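Long-range contacts in particle-associated lyase (Acinetobacter bacteriophage AP22, PDB 4Y9V), which probably degrades the capsular polysaccharide of Acinetobacter baumannii as a lyase, acting as the phage's trimeric tailspike: residues F213-V219 with G240-K245; E447-V453 with Y482-I486; G526-S532 with K612-W618; I123-A127 with F138-D142. One frame throughout, in Å; residues are numbered along the deposited sequence. Where two conformers were deposited one is given.

Interaction 1. Residues F213-V219 with G240-K245; sequences FNYLKTV and GYFENK
Leu216 and Phe242 stand side by side on the face that also bears Thr218 and Asn244, with Leu216 CD2 in plane at the edge of the Phe242 ring, 3.9 Å from Phe242 CD1. The same methyl rises over the centre of one face of the Phe213 ring, so a single leucine branch plugs the gap between two aromatics. Phe213 has CG wedged between its own N and carbonyl carbon (chi1 51°), which brings the ring edge to the other strand: its CE2 lies 3.4 Å from Tyr241 O. Further along, Thr218 OG1 nestles against Asn244 CB at 3.3 Å. On the other face the Tyr215 and Tyr241 rings, 30° from parallel but displaced, meet CD2 to CD2 (3.8 Å). Beside them the extended Lys217 lies along Glu243, ending in a long salt bridge (Lys217 NZ to Glu243 OE2, 3.9 Å). Tyr241 OH, also bonded to Ser266, donates to Glu243 OE1 (2.6 Å). Five backbone bonds hold the parallel strands in register, as between stacked coils of a beta-helix. Strand 105-109 flanks 215-219 on its other side, Leu229 of strand 229-232 packs on Phe213, Leu216 and Phe242, and Tyr215 and Tyr241 meet Asn210 and Asn236 of the second subunit.

Interaction 2. Residues E447-V453 with Y482-I486; sequences EALTKKV and YTVPI
Pro485 pushes its ring into the bend of the 447-453 loop, against two carbonyl oxygens and Leu449 CB. Its CG lies 3.2 Å from Leu449 O, its CD rests 3.9 Å from Leu449 CB, and CG and CD also lie close to Lys451 O, a carbonyl buried here without a polar partner. Lys452 CG touches Pro485 CB before the rest of that chain bends away to a salt bridge with Asp416. Behind the proline, Val484 CG1 meets two methyls: Leu449 CD2 at 4.1 Å and Val453 CG2 at 4.0 Å. Val484 CG1 lies anti to its own N (chi1 174°), the position from which it reaches both.

The flat-group contact is at the other end. The Glu447-Ala448 peptide lies over one face of the Tyr482 ring, with Glu447 C above its centre, while Tyr482 OH bonds to Asn446.

Direct polar contact is sparse. Val453 N donates to Pro485 O (2.9 Å, 159°), and Ile486 CA comes within 3.1 Å of Val453 O, a CA-H...O contact at the point where two parallel strands start. One water spans the middle, accepting from Leu449 N (2.8 Å) and donating to Thr483 O (2.9 Å).

The two loops thus stack as successive turns of the pectin lyase-like beta-helix, leading into strands 453-458 and 486-496. Gln412 binds the first loop, Ile409 of strand 405-409 packs on Leu449 and Val453, and Val474 of strand 470-476 on Val453, Val484 and Ile486.

Interaction 3. Residues G526-S532 with K612-W618; sequences GVVSVTS and KTFNLYW
Trp618 lays its indole against the backbone of Gly526, its partner across an antiparallel ladder. From CB the side chain turns between its own N and carbonyl carbon (chi1 60°), bringing CG to 4.0 Å from Gly526 O. CD1 comes closer to the same oxygen, at 3.5 Å. NE1 reaches Gly526 CA at 3.4 Å and, in the ring plane, donates to a water that also bonds Val527 O. CE2 passes Gly526 N at 3.4 Å and CZ2 at 3.6 Å, so this N stands over one face, toward the rim; CH2 is already 4.1 Å from it. The glycine, with no side chain, lets the ring lie this near. Farther on, Val530 CG2 sits over one face of the Phe614 ring, toward its rim, in a CH-pi contact, 3.9 Å from its centroid, and the Thr531 and Thr613 hydroxyls share a hydrogen bond (OG1 to OG1, 2.8 Å). Just beyond the ladder, Ser532 N donates to Lys612 O and Lys612 N to Ser532 OG.

In this C-terminal Ig-like domain strand 555-561 continues the sheet beyond 613-618, strands 538-545 and 597-604 pack on the face carrying Val530, Leu616 and Trp618, and on the other face Val527 and Tyr617 touch Asn555 and Val556 of the second subunit.

Interaction 4. Residues I123-A127 with F138-D142; sequences ITTLA and FDVAD
Leu126 CD1 presses on Phe138 CB at 3.7 Å where two chain segments of the Ig-like domain meet, just past a classic beta bulge formed by Ile123 and Thr124 opposite Ile203. The tight part is here. Leu126 CG lies anti to its N (chi1 -179°), and although CB starts away from the partner, this turn carries CD1 back to the phenylalanine and to Asp139 O. The leucine runs nearly perpendicular to the phenylalanine. Next to them Thr124 CG2 packs on Val140 CB at 3.6 Å. Phe138 fits among Ile203, Val185 and Ile154, so the hydrophobic side of the contact merges with the interior of the domain.

Two backbone bonds frame a single bridge between Leu126 and Val140: Ala141 N to Thr125 O (3.1 Å), and Ala127 N to Asp139 O (2.8 Å).

The exposed side is looser. The side chains of Ala127 and Ala141 are single methyls, and water links both ends. One water donates to Ala127 O and Asp139 OD2, while Asp139 OD1 is bound by Thr184. A second donates to Ile123 O and Asp142 OD2; the other carboxylate oxygen of Asp142 bonds to Ser144. The buried Thr124 spans the two parts: with CG2 on Val140, its OG1 takes a weak, bent hydrogen bond from Asp142 N, 2.9 Å long with an angle of 123° at the hydrogen.

How the interactions relate
All four contacts are partly buried, and none touches another. Apolar inner sides back onto more exposed ones: Leu216-Phe242 against Lys217-Glu243 in interaction 1, Leu126-Phe138 against water-linked ends in interaction 4. Interactions 1 and 2 join successive coils of the beta-helix, their centres about 49 Å apart: one through a full parallel ladder, the other between loops with one direct hydrogen bond. Interactions 3 and 4 lie in the two Ig-like domains, their centres about 76 Å apart, a long antiparallel ladder against a single bridge. The second subunit is reached by interaction 1 through two tyrosines and by interaction 3 through a valine and a tyrosine. Charge pairing across the segments occurs only in interaction 1.

Interaction 1. Residues F213-V219 with G240-K245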
loop_
_atom_site.group_PDB
_atom_site.type_symbol
_atom_site.label_atom_id
_atom_site.label_comp_id
_atom_site.label_asym_id
_atom_site.label_seq_id
_atom_site.Cartn_x
_atom_site.Cartn_y
_atom_site.Cartn_z
ATOM N N PHE A 213 -6.264 29.802 2.589
ATOM C CA PHE A 213 -5.205 30.577 1.963
ATOM C C PHE A 213 -4.690 29.768 0.777
ATOM O O PHE A 213 -4.561 28.546 0.847
ATOM C CB PHE A 213 -4.056 30.899 2.927
ATOM C CG PHE A 213 -3.504 29.696 3.671
ATOM C CD1 PHE A 213 -4.075 29.343 4.875
ATOM C CD2 PHE A 213 -2.449 28.954 3.199
ATOM C CE1 PHE A 213 -3.622 28.264 5.595
ATOM C CE2 PHE A 213 -1.980 27.863 3.911
ATOM C CZ PHE A 213 -2.582 27.494 5.099
ATOM N N ASN A 214 -4.340 30.464 -0.301
ATOM C CA ASN A 214 -3.629 29.860 -1.404
ATOM C C ASN A 214 -2.154 29.635 -1.068
ATOM O O ASN A 214 -1.531 28.649 -1.499
ATOM C CB ASN A 214 -3.750 30.699 -2.674
ATOM C CG ASN A 214 -3.150 32.074 -2.543
ATOM O OD1 ASN A 214 -3.245 32.714 -1.503
ATOM N ND2 ASN A 214 -2.480 32.571 -3.579
ATOM N N TYR A 215 -1.581 30.571 -0.327
ATOM C CA TYR A 215 -0.145 30.710 -0.102
ATOM C C TYR A 215 -0.006 31.491 1.189
ATOM O O TYR A 215 -0.603 32.569 1.304
ATOM C CB TYR A 215 0.444 31.506 -1.254
ATOM C CG TYR A 215 1.900 31.882 -1.180
ATOM C CD1 TYR A 215 2.325 33.024 -0.533
ATOM C CD2 TYR A 215 2.854 31.089 -1.807
ATOM C CE1 TYR A 215 3.661 33.364 -0.476
ATOM C CE2 TYR A 215 4.187 31.432 -1.783
ATOM C CZ TYR A 215 4.600 32.577 -1.122
ATOM O OH TYR A 215 5.902 33.026 -1.132
ATOM N N LEU A 216 0.786 30.964 2.107
ATOM C CA LEU A 216 1.043 31.685 3.360
ATOM C C LEU A 216 2.502 31.417 3.675
ATOM O O LEU A 216 2.919 30.247 3.772
ATOM C CB LEU A 216 0.063 31.226 4.411
ATOM C CG LEU A 216 0.269 31.829 5.792
ATOM C CD1 LEU A 216 0.203 33.326 5.764
ATOM C CD2 LEU A 216 -0.741 31.271 6.811
ATOM N N LYS A 217 3.309 32.467 3.801
ATOM C CA LYS A 217 4.735 32.385 4.078
ATOM C C LYS A 217 5.025 33.356 5.227
ATOM O O LYS A 217 4.623 34.519 5.196
ATOM C CB LYS A 217 5.554 32.720 2.852
ATOM C CG LYS A 217 7.065 32.612 3.043
ATOM C CD LYS A 217 7.845 32.741 1.749
ATOM C CE LYS A 217 9.328 32.804 1.997
ATOM N NZ LYS A 217 10.081 32.822 0.727
ATOM N N THR A 218 5.725 32.831 6.242
ATOM C CA THR A 218 5.920 33.556 7.491
ATOM C C THR A 218 7.362 33.468 7.921
ATOM O O THR A 218 8.092 32.504 7.610
ATOM C CB THR A 218 5.002 33.028 8.608
ATOM O OG1 THR A 218 5.379 31.725 9.002
ATOM C CG2 THR A 218 3.538 32.961 8.167
ATOM N N VAL A 219 7.761 34.469 8.720
ATOM C CA VAL A 219 9.053 34.535 9.371
ATOM C C VAL A 219 8.843 34.887 10.845
ATOM O O VAL A 219 8.106 35.822 11.139
ATOM C CB VAL A 219 9.973 35.604 8.731
ATOM C CG1 VAL A 219 11.275 35.778 9.540
ATOM C CG2 VAL A 219 10.278 35.201 7.303
ATOM N N GLY A 240 -3.769 24.981 1.860
ATOM C CA GLY A 240 -2.971 25.509 0.793
ATOM C C GLY A 240 -1.469 25.422 1.076
ATOM O O GLY A 240 -1.058 24.766 2.006
ATOM N N TYR A 241 -0.703 26.205 0.220
ATOM C CA TYR A 241 0.718 26.131 0.476
ATOM C C TYR A 241 1.094 26.952 1.711
ATOM O O TYR A 241 0.727 28.127 1.795
ATOM C CB TYR A 241 1.504 26.649 -0.725
ATOM C CG TYR A 241 2.995 26.644 -0.451
ATOM C CD1 TYR A 241 3.703 25.454 -0.468
ATOM C CD2 TYR A 241 3.698 27.783 -0.118
ATOM C CE1 TYR A 241 5.073 25.433 -0.182
ATOM C CE2 TYR A 241 5.039 27.794 0.165
ATOM C CZ TYR A 241 5.743 26.592 0.133
ATOM O OH TYR A 241 7.094 26.543 0.398
ATOM N N PHE A 242 1.827 26.359 2.629
ATOM C CA PHE A 242 2.321 27.001 3.834
ATOM C C PHE A 242 3.811 26.829 3.965
ATOM O O PHE A 242 4.338 25.739 3.741
ATOM C CB PHE A 242 1.643 26.342 5.072
ATOM C CG PHE A 242 2.154 26.939 6.376
ATOM C CD1 PHE A 242 1.643 28.142 6.807
ATOM C CD2 PHE A 242 3.170 26.334 7.088
ATOM C CE1 PHE A 242 2.140 28.730 7.958
ATOM C CE2 PHE A 242 3.683 26.929 8.233
ATOM C CZ PHE A 242 3.147 28.125 8.661
ATOM N N GLU A 243 4.488 27.900 4.379
ATOM C CA GLU A 243 5.899 27.871 4.632
ATOM C C GLU A 243 6.220 28.786 5.813
ATOM O O GLU A 243 5.763 29.934 5.834
ATOM C CB GLU A 243 6.654 28.417 3.378
ATOM C CG GLU A 243 8.154 28.627 3.586
ATOM C CD GLU A 243 8.926 28.927 2.297
ATOM O OE1 GLU A 243 8.359 28.722 1.194
ATOM O OE2 GLU A 243 10.068 29.371 2.436
ATOM N N ASN A 244 7.041 28.315 6.751
ATOM C CA ASN A 244 7.547 29.176 7.817
ATOM C C ASN A 244 9.043 29.092 7.886
ATOM O O ASN A 244 9.651 28.065 7.577
ATOM C CB ASN A 244 6.942 28.820 9.197
ATOM C CG ASN A 244 7.508 27.527 9.739
ATOM O OD1 ASN A 244 7.185 26.443 9.218
ATOM N ND2 ASN A 244 8.404 27.593 10.706
ATOM N N LYS A 245 9.639 30.162 8.400
ATOM C CA LYS A 245 10.994 30.221 8.934
ATOM C C LYS A 245 10.882 30.608 10.394
ATOM O O LYS A 245 10.200 31.591 10.687
ATOM C CB LYS A 245 11.811 31.277 8.159
ATOM C CG LYS A 245 13.146 31.616 8.801
ATOM C CD LYS A 245 13.969 32.529 7.979
ATOM C CE LYS A 245 15.384 32.709 8.572
ATOM N NZ LYS A 245 16.097 33.623 7.627
HETATM O O HOH W 1 -5.213 26.743 3.523
HETATM O O HOH W 2 -6.385 26.925 2.404
HETATM O O HOH W 3 9.390 30.397 -0.683
HETATM O O HOH W 4 7.376 31.947 10.933
#

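Interaction 2. Residues E447-V453 with Y482-I486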
loop_
_atom_site.group_PDB
_atom_site.type_symbol
_atom_site.label_atom_id
_atom_site.label_comp_id
_atom_site.label_asym_id
_atom_site.label_seq_id
_atom_site.Cartn_x
_atom_site.Cartn_y
_atom_site.Cartn_z
ATOM N N GLU A 447 5.374 -4.643 39.672
ATOM C CA GLU A 447 4.186 -5.480 39.806
ATOM C C GLU A 447 4.054 -6.295 38.528
ATOM O O GLU A 447 4.576 -5.907 37.495
ATOM C CB GLU A 447 2.950 -4.691 40.112
ATOM C CG GLU A 447 2.592 -3.732 39.018
ATOM C CD GLU A 447 1.478 -2.810 39.389
ATOM O OE1 GLU A 447 1.345 -2.441 40.560
ATOM O OE2 GLU A 447 0.696 -2.412 38.513
ATOM N N ALA A 448 3.383 -7.414 38.611
ATOM C CA ALA A 448 3.173 -8.251 37.447
ATOM C C ALA A 448 2.237 -7.521 36.465
ATOM O O ALA A 448 1.269 -6.853 36.828
ATOM C CB ALA A 448 2.577 -9.586 37.843
ATOM N N LEU A 449 2.591 -7.665 35.195
ATOM C CA LEU A 449 1.847 -7.123 34.070
ATOM C C LEU A 449 0.581 -7.930 33.895
ATOM O O LEU A 449 0.662 -9.156 33.787
ATOM C CB LEU A 449 2.765 -7.158 32.828
ATOM C CG LEU A 449 2.175 -6.448 31.614
ATOM C CD1 LEU A 449 2.105 -4.959 31.853
ATOM C CD2 LEU A 449 3.029 -6.774 30.402
ATOM N N THR A 450 -0.582 -7.284 33.840
ATOM C CA THR A 450 -1.873 -7.942 33.705
ATOM C C THR A 450 -2.080 -8.553 32.322
ATOM O O THR A 450 -2.425 -9.748 32.158
ATOM C CB THR A 450 -3.005 -6.953 34.043
ATOM O OG1 THR A 450 -2.819 -6.502 35.374
ATOM C CG2 THR A 450 -4.334 -7.673 33.952
ATOM N N LYS A 451 -1.917 -7.752 31.281
ATOM C CA LYS A 451 -2.119 -8.121 29.902
ATOM C C LYS A 451 -0.848 -8.823 29.361
ATOM O O LYS A 451 0.154 -8.942 30.060
ATOM C CB LYS A 451 -2.471 -6.879 29.069
ATOM C CG LYS A 451 -3.789 -6.215 29.486
ATOM C CD LYS A 451 -4.995 -7.092 29.298
ATOM C CE LYS A 451 -6.274 -6.319 29.706
ATOM N NZ LYS A 451 -7.443 -7.211 29.706
ATOM N N LYS A 452 -0.957 -9.289 28.132
ATOM C CA LYS A 452 0.013 -10.125 27.435
ATOM C C LYS A 452 0.735 -9.390 26.310
ATOM O O LYS A 452 0.252 -8.412 25.765
ATOM C CB LYS A 452 -0.631 -11.348 26.754
ATOM C CG LYS A 452 -1.399 -12.248 27.743
ATOM C CD LYS A 452 -1.945 -13.499 27.115
ATOM C CE LYS A 452 -2.822 -13.433 25.884
ATOM N NZ LYS A 452 -4.207 -12.911 26.154
ATOM N N VAL A 453 1.910 -9.959 25.996
ATOM C CA VAL A 453 2.686 -9.552 24.861
ATOM C C VAL A 453 2.748 -10.708 23.854
ATOM O O VAL A 453 2.961 -11.861 24.230
ATOM C CB VAL A 453 4.114 -9.158 25.308
ATOM C CG1 VAL A 453 5.011 -8.853 24.112
ATOM C CG2 VAL A 453 4.054 -8.001 26.284
ATOM N N TYR A 482 9.357 -10.991 37.741
ATOM C CA TYR A 482 8.046 -11.358 37.280
ATOM C C TYR A 482 8.194 -12.079 35.954
ATOM O O TYR A 482 9.117 -11.853 35.178
ATOM C CB TYR A 482 7.136 -10.105 37.051
ATOM C CG TYR A 482 7.024 -9.252 38.276
ATOM C CD1 TYR A 482 6.420 -9.724 39.433
ATOM C CD2 TYR A 482 7.556 -7.961 38.340
ATOM C CE1 TYR A 482 6.319 -8.966 40.590
ATOM C CE2 TYR A 482 7.498 -7.184 39.471
ATOM C CZ TYR A 482 6.882 -7.696 40.596
ATOM O OH TYR A 482 6.777 -6.999 41.785
ATOM N N THR A 483 7.181 -12.910 35.649
ATOM C CA THR A 483 6.970 -13.367 34.274
ATOM C C THR A 483 6.195 -12.285 33.541
ATOM O O THR A 483 5.155 -11.814 34.029
ATOM C CB THR A 483 6.193 -14.690 34.284
ATOM O OG1 THR A 483 7.081 -15.672 34.841
ATOM C CG2 THR A 483 5.794 -15.103 32.908
ATOM N N VAL A 484 6.684 -11.893 32.363
ATOM C CA VAL A 484 5.884 -11.063 31.454
ATOM C C VAL A 484 4.944 -12.017 30.730
ATOM O O VAL A 484 5.438 -12.908 30.038
ATOM C CB VAL A 484 6.760 -10.294 30.463
ATOM C CG1 VAL A 484 5.887 -9.570 29.468
ATOM C CG2 VAL A 484 7.685 -9.330 31.217
ATOM N N PRO A 485 3.627 -11.918 30.885
ATOM C CA PRO A 485 2.736 -12.853 30.173
ATOM C C PRO A 485 2.908 -12.702 28.689
ATOM O O PRO A 485 2.931 -11.583 28.161
ATOM C CB PRO A 485 1.339 -12.408 30.623
ATOM C CG PRO A 485 1.545 -11.667 31.933
ATOM C CD PRO A 485 2.853 -10.935 31.692
ATOM N N ILE A 486 2.992 -13.848 27.977
ATOM C CA ILE A 486 3.125 -13.912 26.539
ATOM C C ILE A 486 2.036 -14.818 26.035
ATOM O O ILE A 486 1.899 -15.955 26.520
ATOM C CB ILE A 486 4.527 -14.422 26.121
ATOM C CG1 ILE A 486 5.619 -13.436 26.565
ATOM C CG2 ILE A 486 4.585 -14.745 24.648
ATOM C CD1 ILE A 486 6.993 -14.034 26.546
HETATM O O HOH W 5 4.931 -9.021 34.590
#

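Interaction 3. Residues G526-S532 with K612-W618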
loop_
_atom_site.group_PDB
_atom_site.type_symbol
_atom_site.label_atom_id
_atom_site.label_comp_id
_atom_site.label_asym_id
_atom_site.label_seq_id
_atom_site.Cartn_x
_atom_site.Cartn_y
_atom_site.Cartn_z
ATOM N N GLY A 526 17.508 -30.969 6.461
ATOM C CA GLY A 526 18.741 -31.251 5.760
ATOM C C GLY A 526 18.929 -32.728 5.533
ATOM O O GLY A 526 18.086 -33.571 5.837
ATOM N N VAL A 527 20.108 -33.011 4.952
ATOM C CA VAL A 527 20.541 -34.352 4.590
ATOM C C VAL A 527 21.982 -34.528 5.083
ATOM O O VAL A 527 22.769 -33.570 5.065
ATOM C CB VAL A 527 20.453 -34.600 3.068
ATOM C CG1 VAL A 527 21.270 -33.602 2.254
ATOM C CG2 VAL A 527 20.822 -36.054 2.716
ATOM N N VAL A 528 22.327 -35.741 5.437
ATOM C CA VAL A 528 23.724 -36.093 5.725
ATOM C C VAL A 528 23.953 -37.513 5.252
ATOM O O VAL A 528 23.243 -38.442 5.619
ATOM C CB VAL A 528 24.023 -35.923 7.229
ATOM C CG1 VAL A 528 23.047 -36.675 8.147
ATOM C CG2 VAL A 528 25.450 -36.250 7.529
ATOM N N SER A 529 25.017 -37.682 4.451
ATOM C CA SER A 529 25.441 -39.030 4.046
ATOM C C SER A 529 26.196 -39.674 5.206
ATOM O O SER A 529 27.042 -39.009 5.850
ATOM C CB SER A 529 26.353 -38.948 2.824
ATOM O OG SER A 529 26.968 -40.210 2.573
ATOM N N VAL A 530 25.913 -40.924 5.461
ATOM C CA VAL A 530 26.624 -41.731 6.461
ATOM C C VAL A 530 27.097 -43.012 5.783
ATOM O O VAL A 530 26.533 -43.466 4.784
ATOM C CB VAL A 530 25.775 -42.039 7.699
ATOM C CG1 VAL A 530 25.425 -40.753 8.433
ATOM C CG2 VAL A 530 24.546 -42.847 7.365
ATOM N N THR A 531 28.128 -43.588 6.374
ATOM C CA THR A 531 28.649 -44.896 5.923
ATOM C C THR A 531 28.743 -45.791 7.139
ATOM O O THR A 531 29.400 -45.464 8.134
ATOM C CB THR A 531 30.013 -44.724 5.250
ATOM O OG1 THR A 531 29.861 -43.900 4.067
ATOM C CG2 THR A 531 30.574 -46.069 4.819
ATOM N N SER A 532 28.051 -46.917 7.102
ATOM C CA SER A 532 28.144 -47.881 8.181
ATOM C C SER A 532 29.523 -48.542 8.173
ATOM O O SER A 532 30.223 -48.570 7.191
ATOM C CB SER A 532 27.024 -48.898 8.109
ATOM O OG SER A 532 27.167 -49.637 6.909
ATOM N N LYS A 612 27.901 -49.743 4.060
ATOM C CA LYS A 612 27.005 -49.142 3.091
ATOM C C LYS A 612 26.936 -47.625 3.296
ATOM O O LYS A 612 26.875 -47.182 4.434
ATOM C CB LYS A 612 25.563 -49.670 3.224
ATOM C CG LYS A 612 25.372 -51.120 2.862
ATOM C CD LYS A 612 25.368 -51.398 1.417
ATOM C CE LYS A 612 25.852 -52.796 1.057
ATOM N NZ LYS A 612 25.183 -53.194 -0.208
ATOM N N THR A 613 26.894 -46.885 2.183
ATOM C CA THR A 613 26.760 -45.430 2.209
ATOM C C THR A 613 25.350 -45.053 1.790
ATOM O O THR A 613 24.832 -45.550 0.758
ATOM C CB THR A 613 27.811 -44.773 1.278
ATOM O OG1 THR A 613 29.116 -45.144 1.715
ATOM C CG2 THR A 613 27.674 -43.272 1.256
ATOM N N PHE A 614 24.700 -44.184 2.572
ATOM C CA PHE A 614 23.302 -43.823 2.329
ATOM C C PHE A 614 23.019 -42.508 3.027
ATOM O O PHE A 614 23.866 -41.979 3.748
ATOM C CB PHE A 614 22.366 -44.969 2.737
ATOM C CG PHE A 614 22.547 -45.372 4.209
ATOM C CD1 PHE A 614 21.817 -44.748 5.189
ATOM C CD2 PHE A 614 23.443 -46.361 4.541
ATOM C CE1 PHE A 614 22.010 -45.106 6.521
ATOM C CE2 PHE A 614 23.632 -46.722 5.862
ATOM C CZ PHE A 614 22.907 -46.090 6.853
ATOM N N ASN A 615 21.819 -41.988 2.823
ATOM C CA ASN A 615 21.429 -40.706 3.419
ATOM C C ASN A 615 20.555 -40.862 4.651
ATOM O O ASN A 615 19.653 -41.709 4.708
ATOM C CB ASN A 615 20.653 -39.890 2.393
ATOM C CG ASN A 615 21.545 -39.260 1.345
ATOM O OD1 ASN A 615 22.668 -38.858 1.635
ATOM N ND2 ASN A 615 20.995 -39.162 0.130
ATOM N N LEU A 616 20.784 -39.953 5.590
ATOM C CA LEU A 616 19.854 -39.641 6.654
ATOM C C LEU A 616 19.328 -38.220 6.405
ATOM O O LEU A 616 20.067 -37.331 6.038
ATOM C CB LEU A 616 20.479 -39.758 8.045
ATOM C CG LEU A 616 20.793 -41.178 8.450
ATOM C CD1 LEU A 616 21.656 -41.245 9.672
ATOM C CD2 LEU A 616 19.450 -41.889 8.795
ATOM N N TYR A 617 18.037 -38.054 6.638
ATOM C CA TYR A 617 17.347 -36.789 6.470
ATOM C C TYR A 617 16.748 -36.385 7.798
ATOM O O TYR A 617 16.355 -37.233 8.609
ATOM C CB TYR A 617 16.243 -36.906 5.431
ATOM C CG TYR A 617 16.730 -37.325 4.081
ATOM C CD1 TYR A 617 17.223 -36.383 3.195
ATOM C CD2 TYR A 617 16.695 -38.658 3.661
ATOM C CE1 TYR A 617 17.673 -36.740 1.929
ATOM C CE2 TYR A 617 17.121 -39.020 2.396
ATOM C CZ TYR A 617 17.590 -38.065 1.511
ATOM O OH TYR A 617 17.973 -38.470 0.269
ATOM N N TRP A 618 16.599 -35.074 8.009
ATOM C CA TRP A 618 16.036 -34.574 9.235
ATOM C C TRP A 618 15.241 -33.298 8.957
ATOM O O TRP A 618 15.528 -32.557 8.016
ATOM C CB TRP A 618 17.140 -34.320 10.313
ATOM C CG TRP A 618 18.149 -33.304 9.843
ATOM C CD1 TRP A 618 19.266 -33.517 9.086
ATOM C CD2 TRP A 618 18.059 -31.895 10.026
ATOM N NE1 TRP A 618 19.896 -32.347 8.792
ATOM C CE2 TRP A 618 19.163 -31.318 9.376
ATOM C CE3 TRP A 618 17.165 -31.026 10.698
ATOM C CZ2 TRP A 618 19.392 -29.933 9.359
ATOM C CZ3 TRP A 618 17.392 -29.675 10.661
ATOM C CH2 TRP A 618 18.500 -29.128 10.018
HETATM O O HOH W 6 22.470 -31.957 7.438
#

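Interaction 4. Residues I123-A127 with F138-D142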
loop_
_atom_site.group_PDB
_atom_site.type_symbol
_atom_site.label_atom_id
_atom_site.label_comp_id
_atom_site.label_asym_id
_atom_site.label_seq_id
_atom_site.Cartn_x
_atom_site.Cartn_y
_atom_site.Cartn_z
ATOM N N ILE A 123 -22.370 21.039 25.904
ATOM C CA ILE A 123 -23.823 21.014 25.814
ATOM C C ILE A 123 -24.472 20.001 26.758
ATOM O O ILE A 123 -25.586 20.253 27.194
ATOM C CB ILE A 123 -24.293 20.820 24.379
ATOM C CG1 ILE A 123 -23.655 19.606 23.686
ATOM C CG2 ILE A 123 -24.114 22.118 23.571
ATOM C CD1 ILE A 123 -24.493 19.058 22.533
ATOM N N THR A 124 -23.789 18.903 27.072
ATOM C CA THR A 124 -24.438 17.878 27.883
ATOM C C THR A 124 -23.394 16.903 28.414
ATOM O O THR A 124 -22.185 17.160 28.353
ATOM C CB THR A 124 -25.613 17.256 27.110
ATOM O OG1 THR A 124 -26.402 16.441 27.974
ATOM C CG2 THR A 124 -25.200 16.415 25.932
ATOM N N THR A 125 -23.872 15.784 28.928
ATOM C CA THR A 125 -23.078 14.701 29.491
ATOM C C THR A 125 -23.609 13.384 28.918
ATOM O O THR A 125 -24.749 13.286 28.443
ATOM C CB THR A 125 -23.087 14.672 31.015
ATOM O OG1 THR A 125 -24.428 14.535 31.465
ATOM C CG2 THR A 125 -22.413 15.891 31.608
ATOM N N LEU A 126 -22.723 12.370 28.997
ATOM C CA LEU A 126 -23.118 11.021 28.542
ATOM C C LEU A 126 -24.052 10.374 29.508
ATOM O O LEU A 126 -23.807 10.366 30.704
ATOM C CB LEU A 126 -21.822 10.209 28.432
ATOM C CG LEU A 126 -21.981 8.785 27.950
ATOM C CD1 LEU A 126 -22.573 8.714 26.550
ATOM C CD2 LEU A 126 -20.667 8.021 28.052
ATOM N N ALA A 127 -25.102 9.719 28.973
ATOM C CA ALA A 127 -26.152 9.111 29.764
ATOM C C ALA A 127 -26.374 7.610 29.462
ATOM O O ALA A 127 -27.261 7.029 30.041
ATOM C CB ALA A 127 -27.486 9.851 29.653
ATOM N N PHE A 138 -25.543 6.774 21.514
ATOM C CA PHE A 138 -25.426 6.977 22.953
ATOM C C PHE A 138 -26.574 7.912 23.352
ATOM O O PHE A 138 -27.013 8.765 22.575
ATOM C CB PHE A 138 -24.077 7.538 23.379
ATOM C CG PHE A 138 -23.658 8.819 22.709
ATOM C CD1 PHE A 138 -22.948 8.797 21.524
ATOM C CD2 PHE A 138 -23.943 10.070 23.268
ATOM C CE1 PHE A 138 -22.517 9.936 20.914
ATOM C CE2 PHE A 138 -23.529 11.230 22.629
ATOM C CZ PHE A 138 -22.824 11.189 21.437
ATOM N N ASP A 139 -26.987 7.783 24.603
ATOM C CA ASP A 139 -27.942 8.706 25.174
ATOM C C ASP A 139 -27.158 9.848 25.846
ATOM O O ASP A 139 -26.046 9.666 26.326
ATOM C CB ASP A 139 -28.799 8.012 26.234
ATOM C CG ASP A 139 -29.688 6.954 25.672
ATOM O OD1 ASP A 139 -29.924 6.906 24.414
ATOM O OD2 ASP A 139 -30.131 6.074 26.469
ATOM N N VAL A 140 -27.817 11.003 25.893
ATOM C CA VAL A 140 -27.297 12.184 26.573
ATOM C C VAL A 140 -28.318 12.641 27.603
ATOM O O VAL A 140 -29.494 12.314 27.548
ATOM C CB VAL A 140 -26.951 13.325 25.599
ATOM C CG1 VAL A 140 -25.796 12.895 24.685
ATOM C CG2 VAL A 140 -28.165 13.739 24.798
ATOM N N ALA A 141 -27.855 13.508 28.513
ATOM C CA ALA A 141 -28.757 14.127 29.474
ATOM C C ALA A 141 -29.663 15.176 28.789
ATOM O O ALA A 141 -30.768 15.403 29.311
ATOM C CB ALA A 141 -27.988 14.716 30.615
ATOM N N ASP A 142 -29.227 15.800 27.716
ATOM C CA ASP A 142 -29.977 16.871 27.065
ATOM C C ASP A 142 -29.552 16.906 25.591
ATOM O O ASP A 142 -28.428 17.237 25.305
ATOM C CB ASP A 142 -29.713 18.216 27.712
ATOM C CG ASP A 142 -30.412 19.384 27.048
ATOM O OD1 ASP A 142 -31.331 19.154 26.232
ATOM O OD2 ASP A 142 -30.041 20.543 27.406
HETATM O O HOH W 7 -27.758 21.379 26.047
HETATM O O HOH W 8 -29.666 6.036 29.089
#